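Local coordinates for CELL WALL surface anchor family protein (Streptococcus pneumoniae, PDB 3ZGH) that binds keratin 10 through this basic, MSCRAMM-type region of a serine-rich repeat surface protein and so probably helps the bacterium adhere to host cells, at residues T29-G34 with Y46-V51; T61-Y66 with G154-W159; T95-G100 with F170-Y175. All blocks are in the same frame, centred on the assembly; numbering follows the deposited sequence.

Contact 1: T29-G34 with Y46-V51; sequences TKVYTG and YYKLKV
Residues Lys30, Tyr32 and Gly34 pair with Val51, Leu49 and Tyr47 through six backbone hydrogen bonds, the two strands of a hairpin running antiparallel at 165° with their axes 4.6 Å apart. On the face that carries Val31, Thr33, Lys48 and Lys50, lysine methylenes lie against short branched side chains. Thr29 CG2 touches Lys50 CG at 3.6 Å and is nearly as close to CE, because the lysine chain runs extended beyond CG. Val31 CG1 meets Lys48 CG at 3.8 Å. On the other face Tyr47 reaches across to the partner strand: a chi1 of 75° lays its ring over the Thr33-Gly34 peptide, with Gly34 N 3.4 Å above the ring plane and Tyr47 CE2 3.3 Å from Gly34 CA. Gly34, with no side chain, lets the ring lie this close on the backbone. Tyr32 turns a ring edge to Leu49 O, and its hydroxyl bonds to Glu195, which also forms a salt bridge with Lys30. The contact is thus amphipathic: Leu49 and Val51 are buried, whereas the alkyl stems of exposed Lys48 and Lys50 pack on the strand and their ammonium groups probably add to the domain's basic character.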
loop_
_atom_site.group_PDB
_atom_site.type_symbol
_atom_site.label_atom_id
_atom_site.label_comp_id
_atom_site.label_asym_id
_atom_site.label_seq_id
_atom_site.Cartn_x
_atom_site.Cartn_y
_atom_site.Cartn_z
ATOM N N THR A 29 -1.430 16.620 -3.149
ATOM C CA THR A 29 -1.428 15.311 -2.488
ATOM C C THR A 29 -2.878 14.807 -2.424
ATOM O O THR A 29 -3.793 15.596 -2.103
ATOM C CB THR A 29 -0.849 15.403 -1.039
ATOM O OG1 THR A 29 0.531 15.769 -1.114
ATOM C CG2 THR A 29 -0.950 14.047 -0.278
ATOM N N LYS A 30 -3.093 13.547 -2.763
ATOM C CA LYS A 30 -4.395 12.942 -2.543
ATOM C C LYS A 30 -4.236 11.757 -1.624
ATOM O O LYS A 30 -3.250 11.006 -1.730
ATOM C CB LYS A 30 -5.027 12.507 -3.867
ATOM C CG LYS A 30 -5.522 13.696 -4.720
ATOM C CD LYS A 30 -6.044 13.217 -6.076
ATOM C CE LYS A 30 -6.959 14.253 -6.696
ATOM N NZ LYS A 30 -7.464 13.833 -8.042
ATOM N N VAL A 31 -5.185 11.583 -0.719
ATOM C CA VAL A 31 -5.197 10.402 0.138
ATOM C C VAL A 31 -6.439 9.572 -0.189
ATOM O O VAL A 31 -7.586 10.093 -0.168
ATOM C CB VAL A 31 -5.218 10.821 1.611
ATOM C CG1 VAL A 31 -5.346 9.593 2.561
ATOM C CG2 VAL A 31 -3.975 11.690 1.963
ATOM N N TYR A 32 -6.227 8.296 -0.482
ATOM C CA TYR A 32 -7.298 7.340 -0.775
ATOM C C TYR A 32 -7.304 6.332 0.352
ATOM O O TYR A 32 -6.223 6.008 0.881
ATOM C CB TYR A 32 -7.001 6.579 -2.051
ATOM C CG TYR A 32 -6.866 7.454 -3.277
ATOM C CD1 TYR A 32 -7.966 7.714 -4.084
ATOM C CD2 TYR A 32 -5.649 8.017 -3.623
ATOM C CE1 TYR A 32 -7.862 8.519 -5.203
ATOM C CE2 TYR A 32 -5.538 8.821 -4.744
ATOM C CZ TYR A 32 -6.642 9.057 -5.519
ATOM O OH TYR A 32 -6.522 9.863 -6.608
ATOM N N THR A 33 -8.486 5.821 0.720
ATOM C CA THR A 33 -8.548 4.729 1.696
ATOM C C THR A 33 -9.569 3.719 1.176
ATOM O O THR A 33 -10.425 4.052 0.323
ATOM C CB THR A 33 -9.005 5.178 3.098
ATOM O OG1 THR A 33 -10.363 5.660 3.043
ATOM C CG2 THR A 33 -8.112 6.293 3.678
ATOM N N GLY A 34 -9.480 2.494 1.671
ATOM C CA GLY A 34 -10.463 1.498 1.311
ATOM C C GLY A 34 -10.418 0.396 2.356
ATOM O O GLY A 34 -9.658 0.452 3.353
ATOM N N TYR A 46 -7.885 -2.343 6.532
ATOM C CA TYR A 46 -7.937 -1.107 5.776
ATOM C C TYR A 46 -6.642 -0.850 5.033
ATOM O O TYR A 46 -5.576 -1.406 5.401
ATOM C CB TYR A 46 -8.206 0.071 6.717
ATOM C CG TYR A 46 -9.447 -0.118 7.561
ATOM C CD1 TYR A 46 -10.678 0.318 7.104
ATOM C CD2 TYR A 46 -9.392 -0.769 8.818
ATOM C CE1 TYR A 46 -11.850 0.151 7.860
ATOM C CE2 TYR A 46 -10.569 -0.956 9.583
ATOM C CZ TYR A 46 -11.791 -0.466 9.089
ATOM O OH TYR A 46 -12.964 -0.623 9.799
ATOM N N TYR A 47 -6.723 -0.017 3.986
ATOM C CA TYR A 47 -5.503 0.566 3.432
ATOM C C TYR A 47 -5.649 2.069 3.295
ATOM O O TYR A 47 -6.772 2.639 3.281
ATOM C CB TYR A 47 -5.107 -0.030 2.080
ATOM C CG TYR A 47 -5.971 0.461 0.933
ATOM C CD1 TYR A 47 -5.656 1.643 0.254
ATOM C CD2 TYR A 47 -7.125 -0.224 0.565
ATOM C CE1 TYR A 47 -6.474 2.117 -0.760
ATOM C CE2 TYR A 47 -7.933 0.225 -0.471
ATOM C CZ TYR A 47 -7.598 1.407 -1.122
ATOM O OH TYR A 47 -8.395 1.871 -2.139
ATOM N N LYS A 48 -4.483 2.709 3.235
ATOM C CA LYS A 48 -4.388 4.107 2.904
ATOM C C LYS A 48 -3.319 4.210 1.809
ATOM O O LYS A 48 -2.275 3.546 1.884
ATOM C CB LYS A 48 -4.000 4.914 4.127
ATOM C CG LYS A 48 -3.776 6.406 3.833
ATOM C CD LYS A 48 -3.303 7.186 5.091
ATOM C CE LYS A 48 -4.430 7.354 6.101
ATOM N NZ LYS A 48 -4.040 8.120 7.337
ATOM N N LEU A 49 -3.592 5.023 0.791
ATOM C CA LEU A 49 -2.602 5.309 -0.227
ATOM C C LEU A 49 -2.525 6.836 -0.342
ATOM O O LEU A 49 -3.533 7.506 -0.691
ATOM C CB LEU A 49 -2.999 4.691 -1.565
ATOM C CG LEU A 49 -1.972 4.960 -2.669
ATOM C CD1 LEU A 49 -0.745 4.061 -2.518
ATOM C CD2 LEU A 49 -2.609 4.778 -4.054
ATOM N N LYS A 50 -1.359 7.383 -0.008
ATOM C CA LYS A 50 -1.122 8.802 -0.155
ATOM C C LYS A 50 -0.242 8.995 -1.390
ATOM O O LYS A 50 0.775 8.318 -1.526
ATOM C CB LYS A 50 -0.420 9.318 1.097
ATOM C CG LYS A 50 -0.043 10.821 1.049
ATOM C CD LYS A 50 0.642 11.208 2.379
ATOM C CE LYS A 50 1.284 12.595 2.305
ATOM N NZ LYS A 50 2.251 12.854 3.438
ATOM N N VAL A 51 -0.643 9.889 -2.299
ATOM C CA VAL A 51 0.129 10.159 -3.500
ATOM C C VAL A 51 0.358 11.683 -3.646
ATOM O O VAL A 51 -0.604 12.489 -3.688
ATOM C CB VAL A 51 -0.624 9.649 -4.742
ATOM C CG1 VAL A 51 0.253 9.770 -6.003
ATOM C CG2 VAL A 51 -1.083 8.170 -4.515
#

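Contact 2: T61-Y66 with G154-W159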
loop_
_atom_site.group_PDB
_atom_site.type_symbol
_atom_site.label_atom_id
_atom_site.label_comp_id
_atom_site.label_asym_id
_atom_site.label_seq_id
_atom_site.Cartn_x
_atom_site.Cartn_y
_atom_site.Cartn_z
ATOM N N THR A 61 2.785 6.423 -0.728
ATOM C CA THR A 61 2.924 5.834 0.609
ATOM C C THR A 61 1.669 4.983 0.852
ATOM O O THR A 61 0.542 5.500 0.902
ATOM C CB THR A 61 3.063 6.899 1.723
ATOM O OG1 THR A 61 4.147 7.781 1.418
ATOM C CG2 THR A 61 3.359 6.239 3.104
ATOM N N TYR A 62 1.887 3.682 0.983
ATOM C CA TYR A 62 0.835 2.688 1.040
ATOM C C TYR A 62 0.882 1.931 2.356
ATOM O O TYR A 62 1.892 1.308 2.657
ATOM C CB TYR A 62 1.087 1.724 -0.120
ATOM C CG TYR A 62 0.343 0.411 -0.079
ATOM C CD1 TYR A 62 -1.031 0.364 0.057
ATOM C CD2 TYR A 62 1.031 -0.796 -0.247
ATOM C CE1 TYR A 62 -1.706 -0.860 0.062
ATOM C CE2 TYR A 62 0.382 -1.987 -0.245
ATOM C CZ TYR A 62 -0.975 -2.020 -0.090
ATOM O OH TYR A 62 -1.576 -3.245 -0.111
ATOM N N THR A 63 -0.205 1.954 3.114
ATOM C CA THR A 63 -0.244 1.371 4.452
ATOM C C THR A 63 -1.416 0.407 4.537
ATOM O O THR A 63 -2.518 0.752 4.118
ATOM C CB THR A 63 -0.430 2.443 5.546
ATOM O OG1 THR A 63 0.670 3.336 5.529
ATOM C CG2 THR A 63 -0.520 1.820 6.960
ATOM N N VAL A 64 -1.173 -0.788 5.062
ATOM C CA VAL A 64 -2.245 -1.721 5.382
ATOM C C VAL A 64 -2.302 -1.833 6.899
ATOM O O VAL A 64 -1.267 -1.946 7.547
ATOM C CB VAL A 64 -1.966 -3.087 4.734
ATOM C CG1 VAL A 64 -2.871 -4.198 5.331
ATOM C CG2 VAL A 64 -2.161 -2.981 3.229
ATOM N N THR A 65 -3.497 -1.775 7.475
ATOM C CA THR A 65 -3.636 -1.712 8.919
ATOM C C THR A 65 -5.035 -2.136 9.358
ATOM O O THR A 65 -5.993 -2.050 8.572
ATOM C CB THR A 65 -3.372 -0.266 9.423
ATOM O OG1 THR A 65 -3.607 -0.192 10.832
ATOM C CG2 THR A 65 -4.248 0.773 8.701
ATOM N N TYR A 66 -5.153 -2.565 10.618
ATOM C CA TYR A 66 -6.448 -2.857 11.190
ATOM C C TYR A 66 -7.088 -1.642 11.841
ATOM O O TYR A 66 -8.211 -1.734 12.341
ATOM C CB TYR A 66 -6.361 -4.035 12.185
ATOM C CG TYR A 66 -6.025 -5.323 11.474
ATOM C CD1 TYR A 66 -7.042 -6.177 11.011
ATOM C CD2 TYR A 66 -4.691 -5.674 11.218
ATOM C CE1 TYR A 66 -6.731 -7.333 10.337
ATOM C CE2 TYR A 66 -4.377 -6.814 10.547
ATOM C CZ TYR A 66 -5.394 -7.647 10.107
ATOM O OH TYR A 66 -5.056 -8.813 9.461
ATOM N N GLY A 154 0.816 -0.308 11.402
ATOM C CA GLY A 154 0.548 -0.651 10.014
ATOM C C GLY A 154 1.792 -1.114 9.280
ATOM O O GLY A 154 2.922 -0.856 9.683
ATOM N N LEU A 155 1.573 -1.803 8.178
ATOM C CA LEU A 155 2.649 -2.249 7.316
ATOM C C LEU A 155 2.655 -1.303 6.117
ATOM O O LEU A 155 1.662 -1.237 5.351
ATOM C CB LEU A 155 2.371 -3.679 6.870
ATOM C CG LEU A 155 3.394 -4.319 5.934
ATOM C CD1 LEU A 155 4.780 -4.293 6.534
ATOM C CD2 LEU A 155 2.968 -5.750 5.628
ATOM N N THR A 156 3.764 -0.576 5.958
ATOM C CA THR A 156 3.821 0.575 5.054
ATOM C C THR A 156 4.942 0.388 4.038
ATOM O O THR A 156 6.052 -0.090 4.387
ATOM C CB THR A 156 4.033 1.880 5.859
ATOM O OG1 THR A 156 2.914 2.102 6.751
ATOM C CG2 THR A 156 4.206 3.106 4.935
ATOM N N SER A 157 4.645 0.716 2.773
ATOM C CA SER A 157 5.605 0.653 1.694
ATOM C C SER A 157 5.573 2.013 1.000
ATOM O O SER A 157 4.480 2.634 0.887
ATOM C CB SER A 157 5.210 -0.449 0.709
ATOM O OG SER A 157 5.283 -1.769 1.286
ATOM N N SER A 158 6.730 2.515 0.556
ATOM C CA SER A 158 6.724 3.795 -0.165
ATOM C C SER A 158 7.731 3.741 -1.288
ATOM O O SER A 158 8.740 3.012 -1.206
ATOM C CB SER A 158 7.053 4.982 0.751
ATOM O OG SER A 158 8.360 4.801 1.298
ATOM N N TRP A 159 7.455 4.513 -2.347
ATOM C CA TRP A 159 8.334 4.552 -3.528
ATOM C C TRP A 159 8.043 5.859 -4.262
ATOM O O TRP A 159 7.013 6.514 -3.991
ATOM C CB TRP A 159 8.104 3.345 -4.441
ATOM C CG TRP A 159 6.720 3.234 -5.029
ATOM C CD1 TRP A 159 6.299 3.666 -6.286
ATOM C CD2 TRP A 159 5.574 2.662 -4.409
ATOM N NE1 TRP A 159 4.951 3.422 -6.447
ATOM C CE2 TRP A 159 4.483 2.803 -5.312
ATOM C CE3 TRP A 159 5.345 2.076 -3.156
ATOM C CZ2 TRP A 159 3.204 2.355 -5.014
ATOM C CZ3 TRP A 159 4.057 1.628 -2.860
ATOM C CH2 TRP A 159 3.006 1.769 -3.791
#
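Thr63 and Thr156 meet through their hydroxyls, hydrogen-bonded OG1 to OG1 at 2.8 Å, across a non-hydrogen-bonded pair of antiparallel strands. Both threonines hold OG1 beside the backbone N and CG2 anti to it (chi1 -62° in each), and the side chains approach at a slant, Thr63 CG2 coming within 3.5 Å of Thr156 OG1. The hydroxyl of Thr156 also bonds to Thr114 of strand 109-114, which extends the polar row to a third strand. On the same face the methyls of Thr61 and Thr156 touch, CG2 to CG2 at 3.7 Å. Threonine serves well here, its branched carbon favouring extended backbone while one side chain supplies both a methyl and a hydroxyl.

These strands, 57-65 and 154-162, are neighbours in the middle of the large antiparallel sheet, although 87 residues lie between the segments. Four backbone hydrogen bonds join Tyr62 to Ser157 and Val64 to Leu155, the straightest being Tyr62 N to Ser157 O at 169°.

The opposite face is buried and mostly apolar, with Val64 and Leu155 beside Tyr62. Tyr62 presents its ring edge to Ser157 CB, CD2 to CB being 4.3 Å, and its hydroxyl goes on to Asn88. In Trp159 a chi1 of 62° swings the indole back and across to strand 57-65, until CZ3 lies 4.0 Å from Tyr62 CB; its ring also stacks with Phe60. Ser157, small enough to lie beside the edge of the Tyr62 ring, has its buried hydroxyl bonded to Asn111 and Asn88. At the far end Gly154 has only hydrogens on its CA, which lies 4.1 Å from Thr63 CG2.

Contact 3: T95-G100 with F170-Y175; sequences TMLTLG and FTFTPY. With ACT (acetate ion), chain D.
The hydroxyl of Thr98 is hydrogen-bonded to that of Thr171, OG1 to OG1 at 2.6 Å, and also has an acetate oxygen close by, OXT lying 3.1 Å from Thr98 OG1. Each OG1 stands between its own backbone N and carbonyl carbon (chi1 61° in Thr98 and 76° in Thr171), and the two side chains slant across one another. The acetate, probably from the crystallisation liquor, also sets its methyl 3.4 Å from Thr171 CG2 and is hydrogen-bonded to Ser169. Beneath the hydroxyls, Thr98 and Thr171 exchange two backbone hydrogen bonds, while Thr173 N reaches Met96 O at 2.9 Å.

The other face turns inward and is apolar. Leu97 reaches the edge of the Phe172 ring with CD1, close to the ring plane, and Leu99 brings CD2 to 4.0 Å from Phe170 CB. Met96 lies alongside Phe172, pointing the same way; bends at chi2 and chi3 fold its chain so that CE comes to 3.9 Å from Phe172 CZ. Its sulfur is 3.9 Å from Tyr175 CB, the two side chains crossing at about a right angle. A flexible, unbranched methionine suits this position, where one side chain must follow both a phenylalanine ring and the stem of a tyrosine. Both phenylalanines continue into the core with edge-to-face contacts, Phe170 to Phe60 and Phe172 to Tyr62.

Tyr136 of strand 136-138 is matched by two residues, Met96 and Leu97, a classic beta bulge where strand 97-99 begins. Strand 170-172 pairs on its other side with strand 193-195, giving a small antiparallel sheet with Thr98 and Thr171 on one face and an apolar face packed on the large sheet, consistent with a sandwich-like arrangement in this MSCRAMM fold.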
loop_
_atom_site.group_PDB
_atom_site.type_symbol
_atom_site.label_atom_id
_atom_site.label_comp_id
_atom_site.label_asym_id
_atom_site.label_seq_id
_atom_site.Cartn_x
_atom_site.Cartn_y
_atom_site.Cartn_z
ATOM N N THR A 95 -0.734 -7.795 -10.497
ATOM C CA THR A 95 -0.177 -6.469 -10.711
ATOM C C THR A 95 -0.656 -5.531 -9.617
ATOM O O THR A 95 -1.840 -5.494 -9.326
ATOM C CB THR A 95 -0.612 -5.939 -12.062
ATOM O OG1 THR A 95 -0.153 -6.841 -13.069
ATOM C CG2 THR A 95 -0.022 -4.535 -12.303
ATOM N N MET A 96 0.253 -4.781 -8.997
ATOM C CA MET A 96 -0.130 -3.798 -7.988
ATOM C C MET A 96 -0.298 -2.394 -8.578
ATOM O O MET A 96 -1.026 -1.582 -8.027
ATOM C CB MET A 96 0.947 -3.665 -6.903
ATOM C CG MET A 96 1.340 -4.944 -6.208
ATOM S SD MET A 96 0.278 -5.430 -4.844
ATOM C CE MET A 96 0.204 -3.956 -3.785
ATOM N N LEU A 97 0.447 -2.092 -9.634
ATOM C CA LEU A 97 0.597 -0.702 -10.078
ATOM C C LEU A 97 0.743 -0.652 -11.598
ATOM O O LEU A 97 1.544 -1.372 -12.174
ATOM C CB LEU A 97 1.808 -0.079 -9.397
ATOM C CG LEU A 97 2.124 1.379 -9.776
ATOM C CD1 LEU A 97 1.134 2.329 -9.132
ATOM C CD2 LEU A 97 3.536 1.690 -9.343
ATOM N N THR A 98 -0.062 0.170 -12.253
ATOM C CA THR A 98 0.145 0.413 -13.684
ATOM C C THR A 98 0.389 1.911 -13.792
ATOM O O THR A 98 -0.117 2.689 -12.963
ATOM C CB THR A 98 -1.057 0.009 -14.542
ATOM O OG1 THR A 98 -2.193 0.785 -14.147
ATOM C CG2 THR A 98 -1.373 -1.468 -14.374
ATOM N N LEU A 99 1.203 2.312 -14.766
ATOM C CA LEU A 99 1.690 3.692 -14.832
ATOM C C LEU A 99 1.442 4.274 -16.213
ATOM O O LEU A 99 1.610 3.584 -17.226
ATOM C CB LEU A 99 3.187 3.724 -14.538
ATOM C CG LEU A 99 3.591 3.312 -13.120
ATOM C CD1 LEU A 99 5.097 3.394 -12.989
ATOM C CD2 LEU A 99 2.907 4.202 -12.070
ATOM N N GLY A 100 1.021 5.530 -16.260
ATOM C CA GLY A 100 0.830 6.194 -17.531
ATOM C C GLY A 100 2.128 6.393 -18.307
ATOM O O GLY A 100 3.223 6.127 -17.806
ATOM N N PHE A 170 -2.312 6.634 -13.296
ATOM C CA PHE A 170 -1.851 5.372 -12.741
ATOM C C PHE A 170 -3.080 4.631 -12.218
ATOM O O PHE A 170 -4.159 5.228 -12.046
ATOM C CB PHE A 170 -0.819 5.612 -11.611
ATOM C CG PHE A 170 -1.399 6.267 -10.391
ATOM C CD1 PHE A 170 -2.015 5.505 -9.394
ATOM C CD2 PHE A 170 -1.343 7.650 -10.236
ATOM C CE1 PHE A 170 -2.581 6.131 -8.285
ATOM C CE2 PHE A 170 -1.912 8.280 -9.132
ATOM C CZ PHE A 170 -2.528 7.527 -8.162
ATOM N N THR A 171 -2.937 3.338 -11.986
ATOM C CA THR A 171 -3.921 2.637 -11.177
ATOM C C THR A 171 -3.148 1.837 -10.131
ATOM O O THR A 171 -2.076 1.315 -10.418
ATOM C CB THR A 171 -4.808 1.667 -11.983
ATOM O OG1 THR A 171 -4.055 0.504 -12.285
ATOM C CG2 THR A 171 -5.334 2.301 -13.264
ATOM N N PHE A 172 -3.693 1.749 -8.924
ATOM C CA PHE A 172 -3.073 0.979 -7.862
ATOM C C PHE A 172 -4.119 0.005 -7.294
ATOM O O PHE A 172 -5.263 0.399 -7.030
ATOM C CB PHE A 172 -2.539 1.912 -6.771
ATOM C CG PHE A 172 -1.989 1.183 -5.582
ATOM C CD1 PHE A 172 -0.693 0.683 -5.605
ATOM C CD2 PHE A 172 -2.779 0.960 -4.461
ATOM C CE1 PHE A 172 -0.190 -0.012 -4.546
ATOM C CE2 PHE A 172 -2.264 0.269 -3.381
ATOM C CZ PHE A 172 -0.969 -0.225 -3.426
ATOM N N THR A 173 -3.715 -1.256 -7.118
ATOM C CA THR A 173 -4.593 -2.296 -6.594
ATOM C C THR A 173 -4.061 -2.783 -5.240
ATOM O O THR A 173 -2.985 -3.386 -5.152
ATOM C CB THR A 173 -4.685 -3.487 -7.566
ATOM O OG1 THR A 173 -5.116 -3.017 -8.847
ATOM C CG2 THR A 173 -5.682 -4.549 -7.050
ATOM N N PRO A 174 -4.794 -2.495 -4.167
ATOM C CA PRO A 174 -4.326 -2.916 -2.839
ATOM C C PRO A 174 -4.386 -4.418 -2.656
ATOM O O PRO A 174 -5.151 -5.103 -3.329
ATOM C CB PRO A 174 -5.300 -2.215 -1.881
ATOM C CG PRO A 174 -6.539 -2.050 -2.685
ATOM C CD PRO A 174 -6.065 -1.756 -4.101
ATOM N N TYR A 175 -3.591 -4.912 -1.724
ATOM C CA TYR A 175 -3.481 -6.328 -1.496
ATOM C C TYR A 175 -3.129 -6.559 -0.029
ATOM O O TYR A 175 -2.306 -5.856 0.543
ATOM C CB TYR A 175 -2.397 -6.910 -2.400
ATOM C CG TYR A 175 -2.170 -8.403 -2.201
ATOM C CD1 TYR A 175 -2.812 -9.346 -2.989
ATOM C CD2 TYR A 175 -1.316 -8.855 -1.213
ATOM C CE1 TYR A 175 -2.588 -10.736 -2.781
ATOM C CE2 TYR A 175 -1.091 -10.207 -1.003
ATOM C CZ TYR A 175 -1.722 -11.143 -1.780
ATOM O OH TYR A 175 -1.453 -12.484 -1.531
HETATM C C ACT D . -3.176 4.124 -16.361
HETATM O O ACT D . -2.920 4.564 -17.509
HETATM O OXT ACT D . -2.329 3.333 -15.878
HETATM C CH3 ACT D . -4.431 4.523 -15.621
#

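Overall arrangement
Contacts 1 and 2 lie side by side in the large antiparallel sheet, their centres about 10 Å apart. Strands 43-53 and 57-65 are neighbours there, and Lys50 N to Thr61 O at 2.8 Å is a probable hydrogen bond between the contacts. Contact 3 belongs to the smaller sheet that covers the apolar face, its centre about 13 Å from that of contact 1 and 15 Å from that of contact 2. Leu49 CD2 meets Phe172 CD2 at 3.8 Å, Trp159 CH2 approaches Phe172 CE1 at 3.7 Å, and Tyr62 OH probably hydrogen-bonds to Tyr175 N. Phe172 therefore touches both other contacts, whereas the acetate beside Thr98 sits on the side of contact 3 turned from this core.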